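Galactofuranose-binding protein YtfQ (Escherichia coli, PDB 2VK2) binds alpha- and beta-galactofuranose in the periplasm and serves as the solute-binding component of the YtfQRT-YjfF ABC transporter. Local coordinates at residues A[89-94]-A[138-143]; A[105-110]-A[273-278]; A[193-198]-A[221-226]. One frame throughout, in Å; residues are numbered along the deposited sequence.

Interaction 1 of 3, residues A[89-94]-A[138-143]; sequences LDRSID and VGASVA. With GZL (beta-D-galactofuranose), chain B.
The side chain of Arg-91 runs roughly perpendicular to that of Val-142 inside the cleft of this two-lobed periplasmic binding protein, where the loop after strand 86-89 in one lobe meets the start of helix 141-153 in the other, with beta-D-galactofuranose bound alongside. The arginine leaves the backbone with CG beside its own N (chi1 -57°), and the extended chain from CG to NE brings the guanidinium edge to sugar O5. NE donates to sugar O5 over 2.9 Å at 160°, with O5 near the guanidinium plane, while NH2 donates to O4. Val-142 comes at the same group obliquely, its CG2 lying 3.7 Å from Arg-91 NE. The other methyl, CG1, rests 3.3 Å from Asp-90 O, the carbonyl that accepts the sugar's O6 hydroxyl. Asp-90 OD1 accepts from O5 as well, at 2.7 Å, so O5 is gripped from two residues. Elsewhere, Arg-91 NH1 is held by Val-67 O, and Asp-90 OD2 pairs with Arg-17. Beyond the sugar, Ser-92 N donates to Ser-141 OG at 2.8 Å along a nearly straight line (168°). One water closes the seam by donating to Ser-92 O and accepting from Ser-141 N, 3.0 Å away.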
loop_
_atom_site.group_PDB
_atom_site.type_symbol
_atom_site.label_atom_id
_atom_site.label_comp_id
_atom_site.label_asym_id
_atom_site.label_seq_id
_atom_site.Cartn_x
_atom_site.Cartn_y
_atom_site.Cartn_z
ATOM N N LEU A 89 9.525 -2.151 -5.931
ATOM C CA LEU A 89 8.849 -0.954 -5.341
ATOM C C LEU A 89 7.578 -1.368 -4.647
ATOM O O LEU A 89 6.761 -2.045 -5.188
ATOM C CB LEU A 89 8.518 0.050 -6.466
ATOM C CG LEU A 89 9.653 0.917 -7.056
ATOM C CD1 LEU A 89 10.857 0.144 -7.642
ATOM C CD2 LEU A 89 9.019 1.842 -8.100
ATOM N N ASP A 90 7.512 -0.884 -3.404
ATOM C CA ASP A 90 6.271 -0.803 -2.588
ATOM C C ASP A 90 5.638 -2.118 -2.109
ATOM O O ASP A 90 4.937 -2.114 -1.145
ATOM C CB ASP A 90 5.246 0.175 -3.236
ATOM C CG ASP A 90 4.352 -0.455 -4.279
ATOM O OD1 ASP A 90 3.590 -1.337 -3.982
ATOM O OD2 ASP A 90 4.363 0.016 -5.416
ATOM N N ARG A 91 5.960 -3.214 -2.771
ATOM C CA ARG A 91 5.703 -4.599 -2.231
ATOM C C ARG A 91 6.977 -5.431 -2.355
ATOM O O ARG A 91 7.817 -5.125 -3.122
ATOM C CB ARG A 91 4.560 -5.276 -2.979
ATOM C CG ARG A 91 3.228 -4.441 -2.918
ATOM C CD ARG A 91 2.065 -5.218 -3.455
ATOM N NE ARG A 91 0.854 -4.310 -3.429
ATOM C CZ ARG A 91 -0.266 -4.535 -4.075
ATOM N NH1 ARG A 91 -0.508 -5.649 -4.722
ATOM N NH2 ARG A 91 -1.213 -3.622 -4.086
ATOM N N SER A 92 6.980 -6.478 -1.549
ATOM C CA SER A 92 8.145 -7.347 -1.443
ATOM C C SER A 92 7.856 -8.730 -2.011
ATOM O O SER A 92 6.705 -9.101 -2.238
ATOM C CB SER A 92 8.565 -7.471 0.021
ATOM O OG SER A 92 8.994 -6.226 0.547
ATOM N N ILE A 93 8.921 -9.491 -2.240
ATOM C CA ILE A 93 8.792 -10.869 -2.698
ATOM C C ILE A 93 9.428 -11.814 -1.692
ATOM O O ILE A 93 10.267 -11.413 -0.881
ATOM C CB ILE A 93 9.396 -11.076 -4.113
ATOM C CG1 ILE A 93 10.918 -10.901 -4.107
ATOM C CG2 ILE A 93 8.742 -10.116 -5.107
ATOM C CD1 ILE A 93 11.555 -11.146 -5.465
ATOM N N ASP A 94 8.991 -13.066 -1.757
ATOM C CA ASP A 94 9.522 -14.121 -0.910
ATOM C C ASP A 94 10.346 -15.065 -1.781
ATOM O O ASP A 94 9.801 -15.945 -2.443
ATOM C CB ASP A 94 8.377 -14.866 -0.216
ATOM C CG ASP A 94 8.860 -15.855 0.833
ATOM O OD1 ASP A 94 9.990 -15.704 1.345
ATOM O OD2 ASP A 94 8.094 -16.788 1.154
ATOM N N VAL A 138 -5.032 -10.549 -1.779
ATOM C CA VAL A 138 -4.555 -11.803 -1.208
ATOM C C VAL A 138 -3.178 -12.130 -1.783
ATOM O O VAL A 138 -2.986 -12.116 -2.997
ATOM C CB VAL A 138 -5.539 -12.964 -1.483
ATOM C CG1 VAL A 138 -4.954 -14.287 -1.018
ATOM C CG2 VAL A 138 -6.869 -12.700 -0.799
ATOM N N GLY A 139 -2.219 -12.375 -0.899
ATOM C CA GLY A 139 -0.859 -12.715 -1.310
ATOM C C GLY A 139 0.096 -11.539 -1.424
ATOM O O GLY A 139 1.306 -11.739 -1.529
ATOM N N ALA A 140 -0.427 -10.313 -1.411
ATOM C CA ALA A 140 0.421 -9.123 -1.420
ATOM C C ALA A 140 1.190 -9.053 -0.112
ATOM O O ALA A 140 0.602 -9.201 0.953
ATOM C CB ALA A 140 -0.424 -7.871 -1.601
ATOM N N SER A 141 2.499 -8.824 -0.177
ATOM C CA SER A 141 3.312 -8.769 1.037
ATOM C C SER A 141 2.749 -7.743 2.011
ATOM O O SER A 141 2.718 -7.971 3.218
ATOM C CB SER A 141 4.771 -8.430 0.718
ATOM O OG SER A 141 4.914 -7.080 0.292
ATOM N N VAL A 142 2.293 -6.617 1.467
ATOM C CA VAL A 142 1.790 -5.513 2.275
ATOM C C VAL A 142 0.506 -5.876 3.022
ATOM O O VAL A 142 0.291 -5.400 4.134
ATOM C CB VAL A 142 1.596 -4.232 1.422
ATOM C CG1 VAL A 142 2.942 -3.731 0.913
ATOM C CG2 VAL A 142 0.637 -4.474 0.269
ATOM N N ALA A 143 -0.339 -6.715 2.427
ATOM C CA ALA A 143 -1.558 -7.181 3.095
ATOM C C ALA A 143 -1.208 -8.141 4.231
ATOM O O ALA A 143 -1.729 -8.024 5.338
ATOM C CB ALA A 143 -2.492 -7.848 2.099
HETATM C C6 GZL B . 1.700 -0.049 -0.652
HETATM C C5 GZL B . 0.975 -0.843 -1.464
HETATM C C4 GZL B . -0.538 -0.790 -1.571
HETATM C C3 GZL B . -1.321 0.378 -1.037
HETATM C C2 GZL B . -2.226 0.765 -1.926
HETATM O O6 GZL B . 3.031 -0.151 -0.582
HETATM O O5 GZL B . 1.595 -1.801 -2.162
HETATM O O4 GZL B . -0.939 -0.848 -2.946
HETATM O O3 GZL B . -1.158 0.859 0.191
HETATM C C1 GZL B . -2.068 -0.001 -3.190
HETATM O O2 GZL B . -3.157 1.713 -1.806
HETATM O O1 GZL B . -3.218 -0.790 -3.478
HETATM O O HOH W 1 3.942 -8.693 -2.816
#

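Interaction 2 of 3, residues A[105-110]-A[273-278]; sequences VTADNI and TLTKST
The Thr-106 carbonyl group takes Thr-275 N from above its plane, the donor 2.9 Å from Thr-106 O and 41° out of that plane. Leu-274 reaches the same oxygen twice, through CA in a CA-H...O contact and through the methyl CD2 at 3.5 Å from Thr-106 O. The Thr-273 carbonyl is approached almost head-on: Thr-106 N lies 3.0 Å from Thr-273 O, nearly in line with the C=O bond. The carbonyl of Ala-107 differs again, since Thr-106 OG1 donates to it in the carbonyl plane, on a lone pair. The two backbone bonds, Thr-106 N to Thr-273 O and Thr-275 N to Thr-106 O, pair Val-105 with Thr-273 and Thr-106 with Leu-274 as parallel strands at the edge of one lobe's sheet. Just past the bridges both chains leave that sheet: 105-110 enters helix 109-124, while 273-278 leads into strand 278-280 of the other sheet, so the contact joins two of the interlobe crossings expected in the hinge of this fold. On the Val-105 face, the side chains of Val-105 and Thr-273 run next to each other, pointing the same way, with Val-105 CG2 4.1 Å from Thr-273 CB. Thr-275 has its hydroxyl between its own N and carbonyl carbon (chi1 61°), which puts OG1 3.6 Å from Ala-107 CB. Leu-274 CD2 also touches the start of the turn, 3.8 Å from Asp-108 N. Asp-108 caps the following helix through OD1 and Leu-111 N. Where the strands part, a water accepts from Asp-108 N and donates to Thr-275 O and to Ser-277 OG, 2.7 Å from the water.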
loop_
_atom_site.group_PDB
_atom_site.type_symbol
_atom_site.label_atom_id
_atom_site.label_comp_id
_atom_site.label_asym_id
_atom_site.label_seq_id
_atom_site.Cartn_x
_atom_site.Cartn_y
_atom_site.Cartn_z
ATOM N N VAL A 105 12.336 -0.958 -2.255
ATOM C CA VAL A 105 11.969 0.330 -1.676
ATOM C C VAL A 105 10.548 0.201 -1.155
ATOM O O VAL A 105 9.631 -0.094 -1.916
ATOM C CB VAL A 105 12.034 1.466 -2.709
ATOM C CG1 VAL A 105 11.723 2.805 -2.040
ATOM C CG2 VAL A 105 13.401 1.502 -3.377
ATOM N N THR A 106 10.361 0.398 0.144
ATOM C CA THR A 106 9.085 0.083 0.763
ATOM C C THR A 106 9.000 0.687 2.151
ATOM O O THR A 106 10.016 0.997 2.762
ATOM C CB THR A 106 8.902 -1.461 0.854
ATOM O OG1 THR A 106 7.629 -1.780 1.430
ATOM C CG2 THR A 106 10.013 -2.093 1.689
ATOM N N ALA A 107 7.779 0.871 2.639
ATOM C CA ALA A 107 7.573 1.134 4.053
ATOM C C ALA A 107 7.774 -0.158 4.840
ATOM O O ALA A 107 7.816 -1.256 4.271
ATOM C CB ALA A 107 6.179 1.683 4.294
ATOM N N ASP A 108 7.925 -0.011 6.150
ATOM C CA ASP A 108 7.807 -1.129 7.074
ATOM C C ASP A 108 6.307 -1.322 7.269
ATOM O O ASP A 108 5.665 -0.584 8.014
ATOM C CB ASP A 108 8.518 -0.802 8.387
ATOM C CG ASP A 108 8.397 -1.904 9.426
ATOM O OD1 ASP A 108 7.549 -2.810 9.271
ATOM O OD2 ASP A 108 9.156 -1.845 10.417
ATOM N N ASN A 109 5.744 -2.300 6.570
ATOM C CA ASN A 109 4.295 -2.466 6.521
ATOM C C ASN A 109 3.745 -3.125 7.780
ATOM O O ASN A 109 2.576 -2.940 8.120
ATOM C CB ASN A 109 3.899 -3.236 5.263
ATOM C CG ASN A 109 4.443 -2.594 4.004
ATOM O OD1 ASN A 109 4.090 -1.463 3.664
ATOM N ND2 ASN A 109 5.315 -3.305 3.313
ATOM N N ILE A 110 4.591 -3.875 8.482
ATOM C CA ILE A 110 4.237 -4.380 9.801
ATOM C C ILE A 110 4.054 -3.191 10.743
ATOM O O ILE A 110 3.060 -3.109 11.469
ATOM C CB ILE A 110 5.299 -5.359 10.357
ATOM C CG1 ILE A 110 5.446 -6.575 9.430
ATOM C CG2 ILE A 110 4.914 -5.804 11.759
ATOM C CD1 ILE A 110 6.462 -7.594 9.889
ATOM N N THR A 273 15.367 -0.755 1.439
ATOM C CA THR A 273 15.370 0.701 1.483
ATOM C C THR A 273 14.035 1.166 2.060
ATOM O O THR A 273 13.024 1.196 1.363
ATOM C CB THR A 273 15.581 1.282 0.073
ATOM O OG1 THR A 273 16.777 0.729 -0.495
ATOM C CG2 THR A 273 15.695 2.799 0.119
ATOM N N LEU A 274 14.032 1.506 3.345
ATOM C CA LEU A 274 12.792 1.842 4.045
ATOM C C LEU A 274 12.394 3.304 3.888
ATOM O O LEU A 274 13.238 4.197 3.934
ATOM C CB LEU A 274 12.893 1.507 5.536
ATOM C CG LEU A 274 12.866 0.026 5.914
ATOM C CD1 LEU A 274 13.033 -0.129 7.417
ATOM C CD2 LEU A 274 11.580 -0.641 5.453
ATOM N N THR A 275 11.097 3.526 3.703
ATOM C CA THR A 275 10.515 4.866 3.745
ATOM C C THR A 275 9.887 5.085 5.123
ATOM O O THR A 275 9.680 4.130 5.874
ATOM C CB THR A 275 9.457 5.050 2.647
ATOM O OG1 THR A 275 8.392 4.111 2.839
ATOM C CG2 THR A 275 10.073 4.828 1.268
ATOM N N LYS A 276 9.590 6.342 5.449
ATOM C CA LYS A 276 9.105 6.721 6.779
ATOM C C LYS A 276 7.585 6.600 6.903
ATOM O O LYS A 276 6.851 7.021 6.010
ATOM C CB LYS A 276 9.531 8.160 7.100
ATOM C CG LYS A 276 9.093 8.655 8.479
ATOM C CD LYS A 276 9.648 10.040 8.805
ATOM C CE LYS A 276 11.147 10.018 9.084
ATOM N NZ LYS A 276 11.519 9.084 10.182
ATOM N N SER A 277 7.131 6.043 8.027
ATOM C CA SER A 277 5.703 5.922 8.339
ATOM C C SER A 277 5.324 6.835 9.499
ATOM O O SER A 277 6.003 6.849 10.524
ATOM C CB SER A 277 5.360 4.482 8.722
ATOM O OG SER A 277 5.662 3.584 7.671
ATOM N N THR A 278 4.229 7.578 9.339
ATOM C CA THR A 278 3.747 8.498 10.370
ATOM C C THR A 278 2.233 8.401 10.505
ATOM O O THR A 278 1.517 8.451 9.507
ATOM C CB THR A 278 4.113 9.955 10.030
ATOM O OG1 THR A 278 5.513 10.045 9.739
ATOM C CG2 THR A 278 3.768 10.885 11.189
HETATM O O HOH W 2 8.087 2.533 7.401
#

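Interaction 3 of 3, residues A[193-198]-A[221-226]; sequences CMVYAH and ILTGSI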
loop_
_atom_site.group_PDB
_atom_site.type_symbol
_atom_site.label_atom_id
_atom_site.label_comp_id
_atom_site.label_asym_id
_atom_site.label_seq_id
_atom_site.Cartn_x
_atom_site.Cartn_y
_atom_site.Cartn_z
ATOM N N CYS A 193 -17.472 -1.954 16.047
ATOM C CA CYS A 193 -16.871 -0.787 16.705
ATOM C C CYS A 193 -15.921 -0.031 15.773
ATOM O O CYS A 193 -15.846 1.198 15.822
ATOM C CB CYS A 193 -16.130 -1.235 17.977
ATOM S SG CYS A 193 -14.776 -0.172 18.582
ATOM N N MET A 194 -15.202 -0.761 14.924
ATOM C CA MET A 194 -14.147 -0.171 14.113
ATOM C C MET A 194 -13.893 -0.994 12.856
ATOM O O MET A 194 -13.971 -2.226 12.882
ATOM C CB MET A 194 -12.872 -0.071 14.957
ATOM C CG MET A 194 -11.673 0.552 14.263
ATOM S SD MET A 194 -10.486 -0.682 13.697
ATOM C CE MET A 194 -9.142 0.384 13.175
ATOM N N VAL A 195 -13.610 -0.303 11.756
ATOM C CA VAL A 195 -13.129 -0.950 10.541
ATOM C C VAL A 195 -11.657 -0.612 10.350
ATOM O O VAL A 195 -11.266 0.557 10.388
ATOM C CB VAL A 195 -13.958 -0.576 9.278
ATOM C CG1 VAL A 195 -14.074 0.939 9.102
ATOM C CG2 VAL A 195 -13.355 -1.223 8.028
ATOM N N TYR A 196 -10.853 -1.662 10.186
ATOM C CA TYR A 196 -9.435 -1.554 9.880
ATOM C C TYR A 196 -9.275 -1.937 8.422
ATOM O O TYR A 196 -9.553 -3.075 8.048
ATOM C CB TYR A 196 -8.615 -2.502 10.765
ATOM C CG TYR A 196 -7.157 -2.626 10.363
ATOM C CD1 TYR A 196 -6.384 -1.495 10.111
ATOM C CD2 TYR A 196 -6.549 -3.875 10.240
ATOM C CE1 TYR A 196 -5.054 -1.600 9.739
ATOM C CE2 TYR A 196 -5.213 -3.989 9.871
ATOM C CZ TYR A 196 -4.472 -2.846 9.627
ATOM O OH TYR A 196 -3.146 -2.926 9.263
ATOM N N ALA A 197 -8.846 -0.990 7.596
ATOM C CA ALA A 197 -8.642 -1.264 6.180
ATOM C C ALA A 197 -7.166 -1.138 5.851
ATOM O O ALA A 197 -6.503 -0.186 6.263
ATOM C CB ALA A 197 -9.462 -0.318 5.330
ATOM N N HIS A 198 -6.648 -2.097 5.090
ATOM C CA HIS A 198 -5.231 -2.094 4.726
ATOM C C HIS A 198 -4.844 -0.934 3.815
ATOM O O HIS A 198 -3.668 -0.615 3.708
ATOM C CB HIS A 198 -4.836 -3.421 4.088
ATOM C CG HIS A 198 -4.860 -4.570 5.040
ATOM N ND1 HIS A 198 -4.409 -5.822 4.690
ATOM C CD2 HIS A 198 -5.262 -4.658 6.331
ATOM C CE1 HIS A 198 -4.553 -6.638 5.718
ATOM N NE2 HIS A 198 -5.061 -5.957 6.728
ATOM N N ILE A 221 -18.857 3.759 14.048
ATOM C CA ILE A 221 -17.814 2.850 13.586
ATOM C C ILE A 221 -16.569 3.682 13.285
ATOM O O ILE A 221 -16.586 4.544 12.406
ATOM C CB ILE A 221 -18.261 2.050 12.345
ATOM C CG1 ILE A 221 -19.467 1.171 12.689
ATOM C CG2 ILE A 221 -17.115 1.186 11.827
ATOM C CD1 ILE A 221 -20.043 0.406 11.521
ATOM N N LEU A 222 -15.506 3.436 14.047
ATOM C CA LEU A 222 -14.233 4.126 13.866
ATOM C C LEU A 222 -13.553 3.603 12.606
ATOM O O LEU A 222 -13.829 2.485 12.172
ATOM C CB LEU A 222 -13.320 3.881 15.071
ATOM C CG LEU A 222 -13.851 4.279 16.451
ATOM C CD1 LEU A 222 -12.931 3.745 17.538
ATOM C CD2 LEU A 222 -14.004 5.793 16.562
ATOM N N THR A 223 -12.668 4.405 12.024
ATOM C CA THR A 223 -11.882 3.962 10.873
ATOM C C THR A 223 -10.394 4.124 11.140
ATOM O O THR A 223 -9.945 5.136 11.683
ATOM C CB THR A 223 -12.249 4.720 9.572
ATOM O OG1 THR A 223 -11.638 6.018 9.558
ATOM C CG2 THR A 223 -13.759 4.849 9.425
ATOM N N GLY A 224 -9.636 3.101 10.756
ATOM C CA GLY A 224 -8.178 3.143 10.769
ATOM C C GLY A 224 -7.699 2.542 9.464
ATOM O O GLY A 224 -8.140 1.463 9.088
ATOM N N SER A 225 -6.821 3.245 8.760
ATOM C CA SER A 225 -6.383 2.803 7.442
ATOM C C SER A 225 -4.997 3.348 7.121
ATOM O O SER A 225 -4.388 4.027 7.941
ATOM C CB SER A 225 -7.409 3.209 6.381
ATOM O OG SER A 225 -7.649 4.605 6.398
ATOM N N ILE A 226 -4.485 3.009 5.942
ATOM C CA ILE A 226 -3.115 3.337 5.580
ATOM C C ILE A 226 -3.049 3.912 4.171
ATOM O O ILE A 226 -3.724 3.423 3.270
ATOM C CB ILE A 226 -2.221 2.074 5.671
ATOM C CG1 ILE A 226 -2.175 1.553 7.115
ATOM C CG2 ILE A 226 -0.806 2.362 5.175
ATOM C CD1 ILE A 226 -1.804 0.092 7.234
#
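The side chain of Met-194 is set nearly perpendicular to that of Leu-222, and its path can be traced atom by atom. CB sits 4.0 Å from Leu-222 CB. With CG placed opposite the backbone N (chi1 -179°), CG comes 3.8 Å from Leu-222 CB and also lies near the carbonyl oxygen of that residue. The chain then bends at chi2 (-101°), and SD carries the terminal methyl along the strand to Gly-224, where CE stops 3.7 Å from Gly-224 N and 3.8 Å from Gly-224 CA. A CB on Gly-224 would lie 2.8 Å from Met-194 CE, a clash, and the absence of a side chain there leaves the methyl its place. With an alanine in place of Met-194, the methyl over Gly-224 would be gone and a gap is likely to open beside Leu-222. The backbones beneath are the two parallel strands of a beta-alpha-beta crossover, 194-197 and 222-225, linked through helix 200-212; their axes approach to 4.6 Å at 14°. Leu-222 N to Cys-193 O, Val-195 N to Leu-222 O, Gly-224 N to Val-195 O and Ala-197 N to Gly-224 O form the ladder. On the opposite face, Val-195 CG1 meets Thr-223 CG2 at 3.9 Å, and helix 200-212 touches Val-195 through Val-203. Tyr-196 presents its edge to Gly-224 O, while its OH donates to Arg-146 O and its ring stacks with Phe-150. The disulfide Cys-193 to Cys-129 ties the strand start to its other neighbour. The four backbone bonds fix the register, while mostly apolar contacts, Met-194 with Leu-222 on one face and Val-195 with Thr-223 on the other, flank them.

How the interactions relate
Interactions 1 and 3 are buried, whereas interaction 2 is partly buried, with Leu-274 exposed. Interaction 1 spans the sugar-filled cleft between the lobes, while interaction 2 ties together two chain segments that probably form part of the hinge; the two meet where Asp-90 N probably bonds to Val-105 O. Interaction 3 stays within the sheet of one lobe and reaches interaction 1 through Ala-143 and His-198; its centre lies about 21 Å from that of interaction 1. The chemistry follows the place: charged and hydroxyl groups around a ligand in 89-94/138-143, a short parallel ladder ending in a water bridge in 105-110/273-278, and a longer ladder with mostly apolar flanks in 193-198/221-226.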